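Local coordinates for GTPase activator-like protein (Chaetomium thermophilum, PDB 6SSH) that probably stimulates GTP hydrolysis by a small GTPase, this chain being the Rap/Ran-GAP-type domain of a longer protein, at residues Glu12-His16 with Glu17-Leu21; Cys92-Lys95 with Lys96-Ile99; Gly100-Phe103 with Val104-Val107; Val187-Leu190 with Ala191-Ser195. All coordinates share one frame; numbering follows the deposited sequence.

Interaction 1: Glu12-His16 with Glu17-Leu21; sequences EGQTH and ETEIL. With EDO (1,2-ethanediol), chain G; EDO (1,2-ethanediol), chain D.
With chi1 at -171°, H16 sends its CG to the side opposite its backbone N, while E19, at a chi1 of 68°, lodges CG between its own N and carbonyl carbon; H16 is thereby turned onto an amide of the first turn of helix 17-21, and E19 back onto the amides just ahead of it. The result is a capping box, an example of how a side chain can serve an amide, here T18 N, for which the first turn supplies no carbonyl. H16, at the N-cap, accepts from T18 N through ND1 at 3.1 Å, the amide lying somewhat out of the ring plane, and its ring runs alongside the T18 side chain. E19 reaches back with an extended chain, and its OE2 takes two amides: T15 N at 2.8 Å in an almost straight bond (173°), and H16 N at 3.0 Å on the anti lone pair. I20 N meets H16 O at 3.2 Å, the first regular helical bond. Q14 slides past E19 in the opposite direction, its OE1 3.5 Å from I20 CG1 and held by K11 and N23, while a water accepts from its NE2. I20 itself rests on I8 and I10 of strand 2-10. Two donors on one oxygen, close to a helix N terminus, would favour the charged carboxylate of E19, and the bond from T18 N suggests that ND1 of H16 is unprotonated here.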
ATOM      1  N   GLU A  12     -14.266   6.112  -3.616  1.00 19.42           N
ATOM      2  CA  GLU A  12     -14.838   7.336  -4.135  1.00 21.67           C
ATOM      3  C   GLU A  12     -15.413   8.238  -3.047  1.00 18.60           C
ATOM      4  O   GLU A  12     -16.189   7.760  -2.201  1.00 20.51           O
ATOM      5  CB  GLU A  12     -15.954   6.983  -5.115  1.00 27.52           C
ATOM      6  CG  GLU A  12     -16.561   8.212  -5.806  1.00 36.36           C
ATOM      7  CD  GLU A  12     -17.385   7.840  -7.023  1.00 44.66           C
ATOM      8  OE1 GLU A  12     -18.442   7.203  -6.843  1.00 45.60           O
ATOM      9  OE2 GLU A  12     -16.965   8.194  -8.147  1.00 50.88           O
ATOM     10  N   GLY A  13     -15.023   9.514  -3.030  1.00 19.23           N
ATOM     11  CA  GLY A  13     -15.559  10.462  -2.085  1.00 21.50           C
ATOM     12  C   GLY A  13     -14.845  10.575  -0.749  1.00 19.03           C
ATOM     13  O   GLY A  13     -15.098  11.498  -0.006  1.00 22.40           O
ATOM     14  N   GLN A  14     -14.001   9.606  -0.393  1.00 17.03           N
ATOM     15  CA  GLN A  14     -13.380   9.617   0.923  1.00 17.71           C
ATOM     16  C   GLN A  14     -12.231  10.584   1.031  1.00 18.09           C
ATOM     17  O   GLN A  14     -11.517  10.822   0.023  1.00 20.01           O
ATOM     18  CB  GLN A  14     -12.857   8.208   1.282  1.00 16.25           C
ATOM     19  CG  GLN A  14     -13.956   7.178   1.416  1.00 16.21           C
ATOM     20  CD  GLN A  14     -13.445   5.802   1.792  1.00 16.09           C
ATOM     21  OE1 GLN A  14     -12.338   5.367   1.455  1.00 14.03           O
ATOM     22  NE2 GLN A  14     -14.252   5.134   2.598  1.00 16.85           N
ATOM     23  N   THR A  15     -12.092  11.188   2.212  1.00 17.98           N
ATOM     24  CA  THR A  15     -11.117  12.223   2.462  1.00 19.15           C
ATOM     25  C   THR A  15     -10.345  12.034   3.745  1.00 19.86           C
ATOM     26  O   THR A  15      -9.281  12.623   3.892  1.00 24.51           O
ATOM     27  CB  THR A  15     -11.780  13.622   2.502  1.00 24.03           C
ATOM     28  OG1 THR A  15     -12.747  13.649   3.524  1.00 25.58           O
ATOM     29  CG2 THR A  15     -12.435  13.963   1.155  1.00 25.04           C
ATOM     30  N   HIS A  16     -10.871  11.211   4.671  1.00 17.15           N
ATOM     31  CA  HIS A  16     -10.332  11.154   6.045  1.00 18.25           C
ATOM     32  C   HIS A  16      -9.841   9.772   6.383  1.00 14.79           C
ATOM     33  O   HIS A  16     -10.415   8.775   5.965  1.00 15.26           O
ATOM     34  CB  HIS A  16     -11.424  11.556   7.064  1.00 20.89           C
ATOM     35  CG  HIS A  16     -10.933  11.728   8.472  1.00 25.49           C
ATOM     36  ND1 HIS A  16     -10.799  10.684   9.376  1.00 26.26           N
ATOM     37  CD2 HIS A  16     -10.619  12.854   9.161  1.00 27.28           C
ATOM     38  CE1 HIS A  16     -10.373  11.155  10.536  1.00 28.24           C
ATOM     39  NE2 HIS A  16     -10.275  12.476  10.439  1.00 29.65           N
ATOM     40  N   GLU A  17      -8.760   9.711   7.153  1.00 15.10           N
ATOM     41  CA  GLU A  17      -8.134   8.436   7.506  1.00 15.44           C
ATOM     42  C   GLU A  17      -9.110   7.404   8.047  1.00 13.65           C
ATOM     43  O   GLU A  17      -9.017   6.239   7.658  1.00 14.03           O
ATOM     44  CB  GLU A  17      -7.090   8.741   8.563  1.00 20.71           C
ATOM     45  CG  GLU A  17      -6.602   7.684   9.481  1.00 29.95           C
ATOM     46  CD  GLU A  17      -5.427   8.320  10.267  1.00 26.60           C
ATOM     47  OE1 GLU A  17      -5.589   9.272  11.081  1.00 33.75           O
ATOM     48  OE2 GLU A  17      -4.377   7.952   9.897  1.00 27.11           O
ATOM     49  N   THR A  18      -9.967   7.754   8.985  1.00 15.25           N
ATOM     50  CA  THR A  18     -10.742   6.757   9.696  0.70 14.77           C
ATOM     51  C   THR A  18     -11.675   6.022   8.743  1.00 14.47           C
ATOM     52  O   THR A  18     -11.737   4.799   8.727  1.00 16.91           O
ATOM     53  CB  THR A  18     -11.469   7.416  10.891  0.70 20.33           C
ATOM     54  OG1 THR A  18     -10.502   8.177  11.632  0.70 21.93           O
ATOM     55  CG2 THR A  18     -12.080   6.386  11.798  0.70 25.47           C
ATOM     56  N   GLU A  19     -12.383   6.765   7.901  1.00 14.47           N
ATOM     57  CA  GLU A  19     -13.278   6.107   6.954  1.00 14.93           C
ATOM     58  C   GLU A  19     -12.538   5.261   5.905  1.00 14.26           C
ATOM     59  O   GLU A  19     -13.016   4.204   5.415  1.00 15.49           O
ATOM     60  CB  GLU A  19     -14.198   7.140   6.312  1.00 15.32           C
ATOM     61  CG  GLU A  19     -13.450   8.105   5.381  1.00 14.71           C
ATOM     62  CD  GLU A  19     -14.304   9.244   4.836  1.00 20.23           C
ATOM     63  OE1 GLU A  19     -15.562   9.127   4.890  1.00 23.36           O
ATOM     64  OE2 GLU A  19     -13.675  10.220   4.344  1.00 20.16           O
ATOM     65  N   ILE A  20     -11.356   5.727   5.509  1.00 13.11           N
ATOM     66  CA  ILE A  20     -10.551   4.963   4.546  1.00 11.32           C
ATOM     67  C   ILE A  20     -10.067   3.621   5.140  1.00 12.00           C
ATOM     68  O   ILE A  20     -10.146   2.568   4.525  1.00 12.00           O
ATOM     69  CB  ILE A  20      -9.330   5.841   4.097  1.00 13.75           C
ATOM     70  CG1 ILE A  20      -9.795   7.038   3.229  1.00 13.84           C
ATOM     71  CG2 ILE A  20      -8.289   5.006   3.348  1.00 12.04           C
ATOM     72  CD1 ILE A  20      -8.724   8.099   3.105  1.00 15.28           C
ATOM     73  N   LEU A  21      -9.623   3.674   6.396  1.00 12.01           N
ATOM     74  CA  LEU A  21      -9.117   2.453   7.018  1.00 10.74           C
ATOM     75  C   LEU A  21     -10.252   1.462   7.183  1.00 12.74           C
ATOM     76  O   LEU A  21      -9.980   0.259   7.181  1.00 12.15           O
ATOM     77  CB  LEU A  21      -8.486   2.787   8.366  1.00 11.92           C
ATOM     78  CG  LEU A  21      -7.165   3.588   8.317  1.00 12.05           C
ATOM     79  CD1 LEU A  21      -6.721   3.942   9.744  1.00 14.04           C
ATOM     80  CD2 LEU A  21      -6.065   2.840   7.585  1.00 13.80           C
TER
HETATM   81  C1  EDO G 306     -15.810  12.216   3.882  1.00 55.01           C
HETATM   82  O1  EDO G 306     -16.403  12.595   2.623  1.00 59.50           O
HETATM   83  C2  EDO G 306     -16.547  12.719   5.132  1.00 55.33           C
HETATM   84  O2  EDO G 306     -17.681  11.905   5.479  1.00 54.35           O
HETATM   85  C1  EDO D 303      -8.317  11.913  -0.886  1.00 27.42           C
HETATM   86  O1  EDO D 303      -9.543  12.597  -0.669  1.00 33.38           O
HETATM   87  C2  EDO D 303      -7.664  11.798   0.466  1.00 26.76           C
HETATM   88  O2  EDO D 303      -6.313  12.188   0.376  1.00 28.11           O
HETATM   89  O   HOH W   1     -16.835   6.154   3.574  1.00 28.29           O

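Interaction 2: Cys92-Lys95 with Lys96-Ile99; sequences CIMK and KRHI
R97 folds back onto M94 along helix 93-99, a short alpha helix that begins after C92 at its N-cap and shows how an arginine can use the backbone one turn behind it; in Rap-GAP relatives the equivalent helix probably leads to the asparagine thumb. Its CB lies 3.6 Å from I93 O, the same carbonyl that receives R97 N. A chi1 of 79° then sets CG between the backbone N and the carbonyl carbon, 3.4 Å from M94 O and above the centre of the H98 ring. CD and NE carry the extended chain past this carbonyl, and at the tip NH2 gives M94 O a weak, bent hydrogen bond of 2.9 Å (126°). M94 crosses the arginine obliquely, its CB 3.8 Å from R97 NH2. The main charged partner of this guanidinium is D60, which takes NH2 in a salt bridge. H98 covers one face of the group, its NE2 3.1 Å above the guanidinium plane and offset toward the rim; D60 is the leading polar partner of this imidazole as well. K95 and K96 lead their ammonium groups away, K96 to E17 and K95 to L21 O, both on helix 17-21. At the C-terminal turn the bonding shifts: K95 O receives H98 N at 3.1 Å from above its carbonyl plane, and I99 N only weakly at 3.4 Å.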
ATOM      1  N   CYS A  92     -10.228   2.324  13.932  1.00 10.59           N
ATOM      2  CA  CYS A  92      -9.387   1.361  13.205  1.00  9.82           C
ATOM      3  C   CYS A  92      -7.952   1.435  13.662  1.00 10.98           C
ATOM      4  O   CYS A  92      -7.022   1.405  12.818  1.00 10.11           O
ATOM      5  CB  CYS A  92      -9.500   1.545  11.693  1.00 10.07           C
ATOM      6  SG  CYS A  92     -11.197   1.403  11.051  1.00 12.17           S
ATOM      7  N   ILE A  93      -7.722   1.577  14.958  1.00 10.07           N
ATOM      8  CA  ILE A  93      -6.351   1.669  15.462  1.00 11.09           C
ATOM      9  C   ILE A  93      -5.604   0.377  15.154  1.00  9.59           C
ATOM     10  O   ILE A  93      -4.361   0.418  15.014  1.00 10.12           O
ATOM     11  CB  ILE A  93      -6.255   2.012  16.962  1.00 13.20           C
ATOM     12  CG1 ILE A  93      -6.691   0.863  17.816  1.00 14.76           C
ATOM     13  CG2 ILE A  93      -7.015   3.316  17.250  1.00 14.74           C
ATOM     14  CD1 ILE A  93      -6.524   1.168  19.324  1.00 18.80           C
ATOM     15  N   MET A  94      -6.260  -0.770  15.064  1.00  9.85           N
ATOM     16  CA  MET A  94      -5.547  -1.997  14.764  0.68 10.61           C
ATOM     17  C   MET A  94      -4.976  -1.979  13.326  1.00 10.09           C
ATOM     18  O   MET A  94      -3.986  -2.644  13.057  1.00 10.61           O
ATOM     19  CB  MET A  94      -6.385  -3.222  15.077  0.68 10.42           C
ATOM     20  CG  MET A  94      -6.748  -3.373  16.536  0.68 12.02           C
ATOM     21  SD  MET A  94      -5.286  -3.495  17.574  0.68 11.43           S
ATOM     22  CE  MET A  94      -6.092  -3.831  19.067  0.68 12.44           C
ATOM     23  N   LYS A  95      -5.599  -1.222  12.414  1.00  8.65           N
ATOM     24  CA  LYS A  95      -5.022  -1.049  11.066  1.00  8.56           C
ATOM     25  C   LYS A  95      -4.004   0.070  11.076  1.00  9.22           C
ATOM     26  O   LYS A  95      -2.932  -0.074  10.457  1.00 10.42           O
ATOM     27  CB  LYS A  95      -6.097  -0.721  10.063  1.00  8.62           C
ATOM     28  CG  LYS A  95      -7.235  -1.745  10.037  1.00  8.58           C
ATOM     29  CD  LYS A  95      -8.044  -1.653   8.752  1.00 10.11           C
ATOM     30  CE  LYS A  95      -9.370  -2.434   8.806  1.00  9.54           C
ATOM     31  NZ  LYS A  95     -10.026  -2.534   7.482  1.00 10.13           N
ATOM     32  N   LYS A  96      -4.266   1.172  11.747  1.00  9.15           N
ATOM     33  CA  LYS A  96      -3.355   2.322  11.795  0.66  9.68           C
ATOM     34  C   LYS A  96      -2.024   1.940  12.353  1.00  9.85           C
ATOM     35  O   LYS A  96      -0.974   2.514  11.964  1.00 11.48           O
ATOM     36  CB  LYS A  96      -3.977   3.513  12.537  0.66 10.98           C
ATOM     37  CG  LYS A  96      -3.218   4.782  12.619  0.66 12.47           C
ATOM     38  CD  LYS A  96      -2.882   5.384  11.261  0.66 15.74           C
ATOM     39  CE  LYS A  96      -1.965   6.597  11.319  0.66 16.21           C
ATOM     40  NZ  LYS A  96      -2.603   7.770  11.924  0.66 18.54           N
ATOM     41  N   ARG A  97      -1.983   0.990  13.294  1.00 10.07           N
ATOM     42  CA  ARG A  97      -0.716   0.644  13.932  1.00  9.44           C
ATOM     43  C   ARG A  97       0.257   0.079  12.904  1.00 10.13           C
ATOM     44  O   ARG A  97       1.490   0.204  13.134  1.00 12.51           O
ATOM     45  CB  ARG A  97      -0.886  -0.326  15.104  1.00 10.73           C
ATOM     46  CG  ARG A  97      -1.085  -1.799  14.679  1.00 10.62           C
ATOM     47  CD  ARG A  97      -1.333  -2.658  15.935  1.00 12.02           C
ATOM     48  NE  ARG A  97      -0.948  -4.050  15.741  1.00 11.72           N
ATOM     49  CZ  ARG A  97      -1.728  -4.971  15.240  1.00 10.01           C
ATOM     50  NH1 ARG A  97      -1.274  -6.187  15.144  1.00 11.97           N
ATOM     51  NH2 ARG A  97      -2.931  -4.718  14.762  1.00 10.41           N
ATOM     52  N   HIS A  98      -0.240  -0.514  11.844  1.00  8.67           N
ATOM     53  CA  HIS A  98       0.655  -1.002  10.787  1.00  8.34           C
ATOM     54  C   HIS A  98       1.072   0.129   9.872  1.00  9.34           C
ATOM     55  O   HIS A  98       2.254   0.447   9.790  1.00 10.34           O
ATOM     56  CB  HIS A  98       0.011  -2.121   9.997  1.00  9.55           C
ATOM     57  CG  HIS A  98      -0.394  -3.269  10.833  1.00  9.59           C
ATOM     58  ND1 HIS A  98       0.543  -4.052  11.462  1.00 10.41           N
ATOM     59  CD2 HIS A  98      -1.598  -3.796  11.086  1.00 11.83           C
ATOM     60  CE1 HIS A  98      -0.116  -5.001  12.143  1.00 11.13           C
ATOM     61  NE2 HIS A  98      -1.404  -4.850  11.941  1.00 11.65           N
ATOM     62  N   ILE A  99       0.113   0.772   9.222  1.00  9.83           N
ATOM     63  CA  ILE A  99       0.493   1.780   8.215  1.00 10.63           C
ATOM     64  C   ILE A  99       1.113   3.002   8.863  1.00 10.15           C
ATOM     65  O   ILE A  99       2.017   3.595   8.239  1.00 10.79           O
ATOM     66  CB  ILE A  99      -0.660   2.094   7.244  1.00 15.31           C
ATOM     67  CG1 ILE A  99      -1.773   2.752   8.019  1.00 20.54           C
ATOM     68  CG2 ILE A  99      -1.073   0.797   6.466  1.00 13.47           C
ATOM     69  CD1 ILE A  99      -1.947   4.146   7.663  1.00 30.35           C
TER

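Interaction 3: Gly100-Phe103 with Val104-Val107; sequences GNDF and VNIV
The carboxylate of D102 and the amide of N105 are the flat groups that meet where the loop enters strand 104-109: their planes are inclined by 36°, and the two side chains cross at about a right angle. No bond joins the groups themselves, D102 OD2 standing 4.1 Å from N105 OD1. Instead, D102 is engaged by K4, which forms a salt bridge with OD1, and by H77, whose ND1 bonds to OD2. The amide of N105 turns its nitrogen back toward the loop, with CG set beside the backbone N (chi1 -72°). There a water accepts from ND2 at 2.9 Å and donates to F103 O at 3.0 Å, and I99 O at the end of helix 93-99 is a further partner of ND2. F103 carries its ring outward to stack on Y126, leaving its CB 4.2 Å from V104 CG2 in apolar contact. Where the chain turns from helix into strand, N105 ND2 is thus satisfied by a water and by the carbonyl at the helix end. The whole illustrates the return leg of a beta-alpha-beta crossover: strand 73-78 leads through helix 93-99 into the parallel strand 104-109, with strand 2-10 between the two in the sheet.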
ATOM      1  N   GLY A 100       0.782   3.351  10.077  1.00 10.05           N
ATOM      2  CA  GLY A 100       1.385   4.500  10.740  1.00  9.89           C
ATOM      3  C   GLY A 100       2.805   4.268  11.157  1.00 10.85           C
ATOM      4  O   GLY A 100       3.544   5.224  11.406  1.00 14.89           O
ATOM      5  N   ASN A 101       3.238   3.006  11.170  1.00 11.18           N
ATOM      6  CA  ASN A 101       4.612   2.643  11.519  1.00 12.28           C
ATOM      7  C   ASN A 101       5.408   2.168  10.304  1.00 13.07           C
ATOM      8  O   ASN A 101       6.510   1.678  10.491  1.00 13.82           O
ATOM      9  CB  ASN A 101       4.608   1.617  12.654  1.00 13.92           C
ATOM     10  CG  ASN A 101       4.328   2.286  13.958  1.00 14.71           C
ATOM     11  OD1 ASN A 101       5.106   3.102  14.463  1.00 17.18           O
ATOM     12  ND2 ASN A 101       3.141   2.004  14.495  1.00 14.56           N
ATOM     13  N   ASP A 102       4.817   2.294   9.113  1.00 11.21           N
ATOM     14  CA  ASP A 102       5.502   1.923   7.863  1.00 10.80           C
ATOM     15  C   ASP A 102       6.031   3.170   7.221  1.00 12.70           C
ATOM     16  O   ASP A 102       5.312   4.132   6.959  1.00 13.22           O
ATOM     17  CB  ASP A 102       4.524   1.254   6.952  1.00 11.23           C
ATOM     18  CG  ASP A 102       4.086  -0.143   7.426  1.00  9.97           C
ATOM     19  OD1 ASP A 102       4.798  -0.742   8.239  1.00 11.25           O
ATOM     20  OD2 ASP A 102       3.046  -0.612   6.899  1.00 10.86           O
ATOM     21  N   PHE A 103       7.318   3.150   6.901  1.00 12.45           N
ATOM     22  CA  PHE A 103       7.941   4.306   6.257  1.00 12.96           C
ATOM     23  C   PHE A 103       7.285   4.560   4.898  1.00 10.71           C
ATOM     24  O   PHE A 103       7.165   5.712   4.469  1.00 11.73           O
ATOM     25  CB  PHE A 103       9.455   4.089   6.111  1.00 14.33           C
ATOM     26  CG  PHE A 103      10.226   4.048   7.423  1.00 15.78           C
ATOM     27  CD1 PHE A 103       9.876   4.840   8.503  1.00 24.10           C
ATOM     28  CD2 PHE A 103      11.341   3.201   7.537  1.00 17.67           C
ATOM     29  CE1 PHE A 103      10.645   4.789   9.710  1.00 28.29           C
ATOM     30  CE2 PHE A 103      12.129   3.178   8.688  1.00 19.15           C
ATOM     31  CZ  PHE A 103      11.754   3.945   9.787  1.00 26.35           C
ATOM     32  N   VAL A 104       6.977   3.509   4.173  1.00 10.64           N
ATOM     33  CA  VAL A 104       6.465   3.542   2.810  1.00 10.55           C
ATOM     34  C   VAL A 104       5.068   2.949   2.772  1.00 11.01           C
ATOM     35  O   VAL A 104       4.855   1.857   3.308  1.00 10.19           O
ATOM     36  CB  VAL A 104       7.387   2.724   1.878  1.00 12.45           C
ATOM     37  CG1 VAL A 104       6.891   2.794   0.467  1.00 12.09           C
ATOM     38  CG2 VAL A 104       8.835   3.242   2.006  1.00 13.21           C
ATOM     39  N   ASN A 105       4.138   3.652   2.104  1.00  9.72           N
ATOM     40  CA  ASN A 105       2.777   3.199   1.876  1.00  9.45           C
ATOM     41  C   ASN A 105       2.373   3.414   0.445  1.00 10.44           C
ATOM     42  O   ASN A 105       2.633   4.492  -0.094  1.00 11.52           O
ATOM     43  CB  ASN A 105       1.775   3.926   2.835  1.00  9.69           C
ATOM     44  CG  ASN A 105       1.889   3.459   4.250  1.00 11.71           C
ATOM     45  OD1 ASN A 105       1.432   2.375   4.573  1.00 12.64           O
ATOM     46  ND2 ASN A 105       2.496   4.214   5.070  1.00 12.18           N
ATOM     47  N   ILE A 106       1.758   2.435  -0.121  1.00  9.76           N
ATOM     48  CA  ILE A 106       1.133   2.469  -1.441  1.00  9.55           C
ATOM     49  C   ILE A 106      -0.299   2.877  -1.263  1.00  9.91           C
ATOM     50  O   ILE A 106      -1.015   2.272  -0.391  1.00 11.14           O
ATOM     51  CB  ILE A 106       1.241   1.110  -2.123  1.00  9.84           C
ATOM     52  CG1 ILE A 106       2.703   0.743  -2.315  1.00 10.99           C
ATOM     53  CG2 ILE A 106       0.447   1.074  -3.435  1.00 11.05           C
ATOM     54  CD1 ILE A 106       2.930  -0.730  -2.595  1.00 11.58           C
ATOM     55  N   VAL A 107      -0.804   3.853  -2.006  1.00  9.93           N
ATOM     56  CA  VAL A 107      -2.154   4.341  -1.907  1.00 10.80           C
ATOM     57  C   VAL A 107      -2.874   4.151  -3.222  1.00 11.93           C
ATOM     58  O   VAL A 107      -2.374   4.651  -4.263  1.00 12.50           O
ATOM     59  CB  VAL A 107      -2.153   5.840  -1.551  1.00 11.39           C
ATOM     60  CG1 VAL A 107      -3.569   6.411  -1.490  1.00 15.86           C
ATOM     61  CG2 VAL A 107      -1.478   6.070  -0.210  1.00 13.17           C
TER
HETATM   62  O   HOH W   2       4.287   6.376   4.327  1.00 12.97           O

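Interaction 4: Val187-Leu190 with Ala191-Ser195; sequences VRLL and ALNAS
L189 and N193 meet on one flank of helix 183-201, where regular i to i+4 alpha-helical bonding brings their side chains together. Between the side chains the nearest approaches run from N193 ND2 to L189 CG, 3.8 Å, and to L189 CD1, 3.9 Å, an amide set obliquely against a branched hydrocarbon. L189 offers this branch because CG lies across from its own backbone N (chi1 -174°) and CD1 then bends toward the next turn. N193 keeps CG beside its N, which draws the amide carbon to 3.3 Å from L189 O. That carbonyl receives N193 N in a nearly straight bond of 3.0 Å (174°), and the side-chain amide lies beside it at an angle too poor for a hydrogen bond. Around this pair the helix repeats the pattern: A191 N to V187 O and L192 N to R188 O lie before it, and each amide sits moderately tilted from its acceptor's carbonyl plane. Farther out, the face toward the sheet packs on the strands. V187 lies on I106 and I131, L190 and A191 on I129, and A194 on V104 and V127. R188 secures a further side, bonding to G36 O and L37 O and making a cation-pi contact with W67. At A194 the amide N lies 2.8 Å and CB 3.3 Å from L190 O.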
ATOM      1  N   VAL A 187       5.484  -0.599  -9.177  1.00 12.83           N
ATOM      2  CA  VAL A 187       5.237  -0.119  -7.838  1.00 12.51           C
ATOM      3  C   VAL A 187       6.089  -0.897  -6.820  1.00 13.91           C
ATOM      4  O   VAL A 187       6.596  -0.289  -5.860  1.00 14.27           O
ATOM      5  CB  VAL A 187       3.726  -0.211  -7.521  1.00 14.20           C
ATOM      6  CG1 VAL A 187       3.490  -0.018  -6.038  1.00 14.35           C
ATOM      7  CG2 VAL A 187       3.001   0.836  -8.303  1.00 15.42           C
ATOM      8  N   ARG A 188       6.266  -2.183  -7.023  1.00 13.27           N
ATOM      9  CA  ARG A 188       7.048  -2.931  -6.059  1.00 15.07           C
ATOM     10  C   ARG A 188       8.484  -2.428  -6.099  1.00 14.89           C
ATOM     11  O   ARG A 188       9.094  -2.250  -5.033  1.00 16.71           O
ATOM     12  CB  ARG A 188       6.946  -4.444  -6.364  1.00 17.44           C
ATOM     13  CG  ARG A 188       7.409  -5.320  -5.258  1.00 18.25           C
ATOM     14  CD  ARG A 188       7.288  -6.790  -5.608  1.00 16.52           C
ATOM     15  NE  ARG A 188       7.577  -7.104  -6.988  1.00 23.24           N
ATOM     16  CZ  ARG A 188       6.723  -7.603  -7.872  1.00 16.81           C
ATOM     17  NH1 ARG A 188       5.440  -7.923  -7.598  1.00 20.94           N
ATOM     18  NH2 ARG A 188       7.184  -7.752  -9.064  1.00 20.67           N
ATOM     19  N   LEU A 189       9.078  -2.156  -7.273  1.00 13.84           N
ATOM     20  CA  LEU A 189      10.402  -1.601  -7.337  1.00 15.29           C
ATOM     21  C   LEU A 189      10.480  -0.222  -6.668  1.00 15.62           C
ATOM     22  O   LEU A 189      11.414   0.070  -5.881  1.00 15.34           O
ATOM     23  CB  LEU A 189      10.877  -1.541  -8.800  1.00 18.89           C
ATOM     24  CG  LEU A 189      12.319  -1.105  -8.912  1.00 22.00           C
ATOM     25  CD1 LEU A 189      13.178  -2.039  -8.132  1.00 28.31           C
ATOM     26  CD2 LEU A 189      12.727  -1.057 -10.412  1.00 27.84           C
ATOM     27  N   LEU A 190       9.502   0.647  -6.925  1.00 12.88           N
ATOM     28  CA  LEU A 190       9.500   1.938  -6.238  1.00 13.20           C
ATOM     29  C   LEU A 190       9.426   1.738  -4.724  1.00 13.57           C
ATOM     30  O   LEU A 190      10.112   2.464  -3.994  1.00 13.51           O
ATOM     31  CB  LEU A 190       8.274   2.779  -6.638  1.00 13.36           C
ATOM     32  CG  LEU A 190       8.189   3.298  -8.057  1.00 17.84           C
ATOM     33  CD1 LEU A 190       6.901   4.100  -8.281  1.00 16.58           C
ATOM     34  CD2 LEU A 190       9.362   4.180  -8.339  1.00 20.27           C
ATOM     35  N   ALA A 191       8.608   0.809  -4.266  1.00 11.79           N
ATOM     36  CA  ALA A 191       8.448   0.610  -2.820  1.00 11.44           C
ATOM     37  C   ALA A 191       9.731   0.080  -2.224  1.00 14.23           C
ATOM     38  O   ALA A 191      10.148   0.506  -1.111  1.00 14.06           O
ATOM     39  CB  ALA A 191       7.300  -0.331  -2.564  1.00 14.38           C
ATOM     40  N   LEU A 192      10.409  -0.857  -2.886  1.00 14.05           N
ATOM     41  CA  LEU A 192      11.667  -1.366  -2.383  0.52 15.48           C
ATOM     42  C   LEU A 192      12.709  -0.257  -2.288  1.00 15.99           C
ATOM     43  O   LEU A 192      13.399  -0.106  -1.294  1.00 18.35           O
ATOM     44  CB  LEU A 192      12.165  -2.504  -3.266  0.52 19.40           C
ATOM     45  CG  LEU A 192      13.387  -3.253  -2.734  0.52 21.87           C
ATOM     46  CD1 LEU A 192      13.183  -3.740  -1.295  0.52 22.32           C
ATOM     47  CD2 LEU A 192      13.657  -4.418  -3.682  0.52 24.12           C
ATOM     48  N   ASN A 193      12.876   0.534  -3.341  1.00 14.63           N
ATOM     49  CA  ASN A 193      13.825   1.605  -3.329  1.00 17.08           C
ATOM     50  C   ASN A 193      13.467   2.612  -2.229  1.00 15.35           C
ATOM     51  O   ASN A 193      14.316   3.063  -1.482  1.00 15.06           O
ATOM     52  CB  ASN A 193      13.858   2.266  -4.709  1.00 15.93           C
ATOM     53  CG  ASN A 193      14.507   1.333  -5.781  1.00 24.15           C
ATOM     54  OD1 ASN A 193      15.189   0.381  -5.443  1.00 25.57           O
ATOM     55  ND2 ASN A 193      14.234   1.581  -7.029  1.00 24.65           N
ATOM     56  N   ALA A 194      12.203   2.963  -2.128  1.00 13.55           N
ATOM     57  CA  ALA A 194      11.782   3.891  -1.076  1.00 13.29           C
ATOM     58  C   ALA A 194      12.070   3.343   0.315  1.00 12.93           C
ATOM     59  O   ALA A 194      12.418   4.120   1.223  1.00 13.07           O
ATOM     60  CB  ALA A 194      10.302   4.188  -1.214  1.00 13.77           C
ATOM     61  N   SER A 195      11.907   2.047   0.482  1.00 13.12           N
ATOM     62  CA  SER A 195      12.145   1.469   1.791  0.62 11.30           C
ATOM     63  C   SER A 195      13.624   1.518   2.142  1.00 12.72           C
ATOM     64  O   SER A 195      14.017   1.839   3.281  1.00 15.20           O
ATOM     65  CB  SER A 195      11.647   0.030   1.814  0.62 14.36           C
ATOM     66  OG  SER A 195      11.802  -0.491   3.131  0.62 16.28           O
TER

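In the fold
From the N terminus, strand 2-10 leads into interaction 1, which turns the loop into helix 17-21. That helix meets interaction 2 much later in sequence: K96 NZ reaches E17 OE2 at 2.7 Å, and L21 packs on C92 and K96. Helix 93-99 then runs directly into interaction 3, with no residue between, which closes the turn into strand 104-109. Interaction 4 lies near the C terminus, where V187, A191 and A194 pack on V104 and I106. The four contacts follow in series, none enclosing another. Interactions 1 and 4 lie on opposite sides of the chain's centre, about 24 Å apart between centres, and interaction 3 touches both 2 and 4.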